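PDB 2WOL: clavulanic acid biosynthesis oligopeptide binding protein 2 from Streptomyces clavuligerus, which is an oligopeptide-binding protein of the clavulanic acid biosynthetic pathway, a family 5 solute-binding protein that probably serves peptide transport. Local coordinates for residues 322-331 with 518-526. Numbering follows the deposited sequence.
Sequences RRAVQYAADK and MEHAVLLPL
A bend at chi3 (-62°) lays the guanidinium of Arg322 beside the end of helix 503-520, while Arg323 runs straight through chi2 and chi3 and reaches the same end one residue earlier. Arg322 offers NE and NH2 together to the one oxygen, His520 O, each nitrogen 2.8 Å from that oxygen, which sits in the guanidinium plane; its NH1 hydrogen-bonds to Phe316 O. Val522 CG1 covers one face of this group, 3.5 Å from Arg322 NE. Arg323 NH2 takes Glu519 O at 2.8 Å, somewhat tilted from the carbonyl plane.

Gln326 bends at chi2 (-107°), and its side-chain NE2 ties the turn at Ala521 to the first strand residue, Leu523. Gln326 NE2 donates to Leu523 O at 2.9 Å, nearly straight, and to Ala521 O at 3.0 Å, less straight; both oxygens lie close to its amide plane. In each case the nitrogen stands above the carbonyl plane. Two bonds thus fix the rotation of this buried amide. Leu524 CD1 packs against OE1 of Gln326, and Leu524 CD2 meets Ala329 CB at 3.9 Å.

Lys331 NZ hydrogen-bonds to Thr348 O and a water that also reaches Pro525 O; its direct bond to Pro525 O is weak. Arg322, Arg323 and Gln326 together bind carbonyls at the helix end, in the turn at Ala521, which has positive phi, and at the strand start, Leu523, where helix 503-520 passes into sheet strand 523-534 in this family 5 solute-binding protein.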
loop_
_atom_site.group_PDB
_atom_site.type_symbol
_atom_site.label_atom_id
_atom_site.label_comp_id
_atom_site.label_asym_id
_atom_site.label_seq_id
_atom_site.Cartn_x
_atom_site.Cartn_y
_atom_site.Cartn_z
ATOM N N ARG A 322 12.949 -2.442 -25.662
ATOM C CA ARG A 322 12.737 -2.242 -24.229
ATOM C C ARG A 322 14.063 -2.127 -23.486
ATOM O O ARG A 322 14.208 -1.289 -22.602
ATOM C CB ARG A 322 11.861 -3.352 -23.647
ATOM C CG ARG A 322 10.507 -3.472 -24.348
ATOM C CD ARG A 322 9.511 -4.308 -23.557
ATOM N NE ARG A 322 9.935 -5.694 -23.357
ATOM C CZ ARG A 322 9.622 -6.709 -24.164
ATOM N NH1 ARG A 322 8.891 -6.507 -25.257
ATOM N NH2 ARG A 322 10.050 -7.929 -23.876
ATOM N N ARG A 323 15.032 -2.959 -23.864
ATOM C CA ARG A 323 16.366 -2.893 -23.264
ATOM C C ARG A 323 17.099 -1.604 -23.628
ATOM O O ARG A 323 17.817 -1.047 -22.798
ATOM C CB ARG A 323 17.197 -4.128 -23.632
ATOM C CG ARG A 323 16.656 -5.394 -22.982
ATOM C CD ARG A 323 17.438 -6.633 -23.357
ATOM N NE ARG A 323 16.887 -7.792 -22.661
ATOM C CZ ARG A 323 17.079 -9.059 -23.023
ATOM N NH1 ARG A 323 17.829 -9.366 -24.079
ATOM N NH2 ARG A 323 16.514 -10.028 -22.317
ATOM N N ALA A 324 16.910 -1.130 -24.859
ATOM C CA ALA A 324 17.477 0.149 -25.271
ATOM C C ALA A 324 17.021 1.259 -24.331
ATOM O O ALA A 324 17.826 2.070 -23.885
ATOM C CB ALA A 324 17.088 0.473 -26.704
ATOM N N VAL A 325 15.729 1.268 -24.018
ATOM C CA VAL A 325 15.167 2.261 -23.109
ATOM C C VAL A 325 15.801 2.158 -21.714
ATOM O O VAL A 325 16.154 3.176 -21.113
ATOM C CB VAL A 325 13.629 2.148 -23.030
ATOM C CG1 VAL A 325 13.066 3.047 -21.928
ATOM C CG2 VAL A 325 13.009 2.498 -24.379
ATOM N N GLN A 326 15.969 0.933 -21.219
ATOM C CA GLN A 326 16.580 0.732 -19.905
ATOM C C GLN A 326 18.012 1.279 -19.880
ATOM O O GLN A 326 18.378 2.007 -18.964
ATOM C CB GLN A 326 16.565 -0.744 -19.507
ATOM C CG GLN A 326 15.187 -1.419 -19.573
ATOM C CD GLN A 326 14.561 -1.713 -18.219
ATOM O OE1 GLN A 326 15.155 -1.472 -17.162
ATOM N NE2 GLN A 326 13.359 -2.272 -18.248
ATOM N N TYR A 327 18.809 0.948 -20.895
ATOM C CA TYR A 327 20.197 1.415 -20.959
ATOM C C TYR A 327 20.316 2.930 -21.096
ATOM O O TYR A 327 21.257 3.525 -20.568
ATOM C CB TYR A 327 20.938 0.758 -22.124
ATOM C CG TYR A 327 21.386 -0.663 -21.882
ATOM C CD1 TYR A 327 20.933 -1.701 -22.697
ATOM C CD2 TYR A 327 22.282 -0.971 -20.859
ATOM C CE1 TYR A 327 21.344 -3.007 -22.494
ATOM C CE2 TYR A 327 22.702 -2.280 -20.645
ATOM C CZ TYR A 327 22.231 -3.296 -21.469
ATOM O OH TYR A 327 22.639 -4.599 -21.270
ATOM N N ALA A 328 19.377 3.545 -21.818
ATOM C CA ALA A 328 19.433 4.984 -22.102
ATOM C C ALA A 328 18.775 5.855 -21.032
ATOM O O ALA A 328 18.713 7.075 -21.170
ATOM C CB ALA A 328 18.841 5.283 -23.478
ATOM N N ALA A 329 18.292 5.228 -19.966
ATOM C CA ALA A 329 17.701 5.960 -18.853
ATOM C C ALA A 329 18.791 6.685 -18.072
ATOM O O ALA A 329 19.755 6.070 -17.615
ATOM C CB ALA A 329 16.933 5.005 -17.937
ATOM N N ASP A 330 18.650 8.002 -17.947
ATOM C CA ASP A 330 19.544 8.777 -17.095
ATOM C C ASP A 330 18.959 8.738 -15.690
ATOM O O ASP A 330 18.077 9.526 -15.357
ATOM C CB ASP A 330 19.672 10.215 -17.612
ATOM C CG ASP A 330 20.658 11.056 -16.805
ATOM O OD1 ASP A 330 20.930 10.724 -15.634
ATOM O OD2 ASP A 330 21.155 12.062 -17.354
ATOM N N LYS A 331 19.448 7.803 -14.878
ATOM C CA LYS A 331 18.868 7.544 -13.556
ATOM C C LYS A 331 19.012 8.734 -12.611
ATOM O O LYS A 331 18.179 8.938 -11.727
ATOM C CB LYS A 331 19.493 6.296 -12.920
ATOM C CG LYS A 331 19.352 4.979 -13.715
ATOM C CD LYS A 331 17.899 4.535 -13.962
ATOM C CE LYS A 331 17.126 4.259 -12.672
ATOM N NZ LYS A 331 17.639 3.090 -11.891
ATOM N N MET A 518 12.802 -8.803 -15.055
ATOM C CA MET A 518 13.799 -7.866 -15.552
ATOM C C MET A 518 14.386 -8.305 -16.897
ATOM O O MET A 518 14.704 -7.461 -17.729
ATOM C CB MET A 518 14.879 -7.593 -14.500
ATOM C CG MET A 518 14.379 -6.744 -13.313
ATOM S SD MET A 518 13.461 -5.244 -13.762
ATOM C CE MET A 518 14.720 -4.305 -14.629
ATOM N N GLU A 519 14.498 -9.618 -17.116
ATOM C CA GLU A 519 14.894 -10.132 -18.435
ATOM C C GLU A 519 13.918 -9.679 -19.528
ATOM O O GLU A 519 14.333 -9.336 -20.638
ATOM C CB GLU A 519 15.014 -11.661 -18.420
ATOM C CG GLU A 519 16.223 -12.178 -17.652
ATOM C CD GLU A 519 16.187 -13.681 -17.409
ATOM O OE1 GLU A 519 15.222 -14.345 -17.846
ATOM O OE2 GLU A 519 17.133 -14.194 -16.770
ATOM N N HIS A 520 12.624 -9.665 -19.207
ATOM C CA HIS A 520 11.597 -9.163 -20.129
ATOM C C HIS A 520 11.748 -7.669 -20.422
ATOM O O HIS A 520 11.312 -7.196 -21.473
ATOM C CB HIS A 520 10.192 -9.420 -19.582
ATOM C CG HIS A 520 9.715 -10.826 -19.773
ATOM N ND1 HIS A 520 9.336 -11.322 -21.002
ATOM C CD2 HIS A 520 9.535 -11.833 -18.887
ATOM C CE1 HIS A 520 8.952 -12.580 -20.866
ATOM N NE2 HIS A 520 9.064 -12.914 -19.592
ATOM N N ALA A 521 12.340 -6.938 -19.473
ATOM C CA ALA A 521 12.619 -5.498 -19.607
ATOM C C ALA A 521 11.363 -4.615 -19.741
ATOM O O ALA A 521 11.437 -3.475 -20.204
ATOM C CB ALA A 521 13.621 -5.235 -20.753
ATOM N N VAL A 522 10.220 -5.144 -19.311
ATOM C CA VAL A 522 8.954 -4.405 -19.386
ATOM C C VAL A 522 8.793 -3.353 -18.285
ATOM O O VAL A 522 7.996 -2.429 -18.429
ATOM C CB VAL A 522 7.721 -5.343 -19.414
ATOM C CG1 VAL A 522 7.651 -6.102 -20.740
ATOM C CG2 VAL A 522 7.737 -6.314 -18.237
ATOM N N LEU A 523 9.558 -3.489 -17.200
ATOM C CA LEU A 523 9.525 -2.514 -16.108
ATOM C C LEU A 523 10.901 -1.898 -15.900
ATOM O O LEU A 523 11.885 -2.620 -15.717
ATOM C CB LEU A 523 9.040 -3.161 -14.803
ATOM C CG LEU A 523 7.658 -3.831 -14.802
ATOM C CD1 LEU A 523 7.339 -4.401 -13.429
ATOM C CD2 LEU A 523 6.570 -2.862 -15.243
ATOM N N LEU A 524 10.950 -0.568 -15.937
ATOM C CA LEU A 524 12.161 0.196 -15.661
ATOM C C LEU A 524 12.048 0.816 -14.268
ATOM O O LEU A 524 11.323 1.797 -14.080
ATOM C CB LEU A 524 12.366 1.286 -16.721
ATOM C CG LEU A 524 13.398 2.396 -16.471
ATOM C CD1 LEU A 524 14.808 1.846 -16.224
ATOM C CD2 LEU A 524 13.410 3.370 -17.637
ATOM N N PRO A 525 12.759 0.237 -13.284
ATOM C CA PRO A 525 12.734 0.757 -11.920
ATOM C C PRO A 525 13.479 2.079 -11.856
ATOM O O PRO A 525 14.544 2.214 -12.460
ATOM C CB PRO A 525 13.487 -0.306 -11.106
ATOM C CG PRO A 525 13.803 -1.417 -12.033
ATOM C CD PRO A 525 13.645 -0.930 -13.424
ATOM N N LEU A 526 12.918 3.046 -11.138
ATOM C CA LEU A 526 13.575 4.344 -10.969
ATOM C C LEU A 526 14.077 4.529 -9.543
ATOM O O LEU A 526 15.285 4.495 -9.293
ATOM C CB LEU A 526 12.650 5.493 -11.385
ATOM C CG LEU A 526 12.128 5.457 -12.828
ATOM C CD1 LEU A 526 11.208 6.634 -13.094
ATOM C CD2 LEU A 526 13.276 5.444 -13.828
HETATM O O HOH W 1 15.928 7.113 -11.218
HETATM O O HOH W 2 17.182 0.720 -13.156
#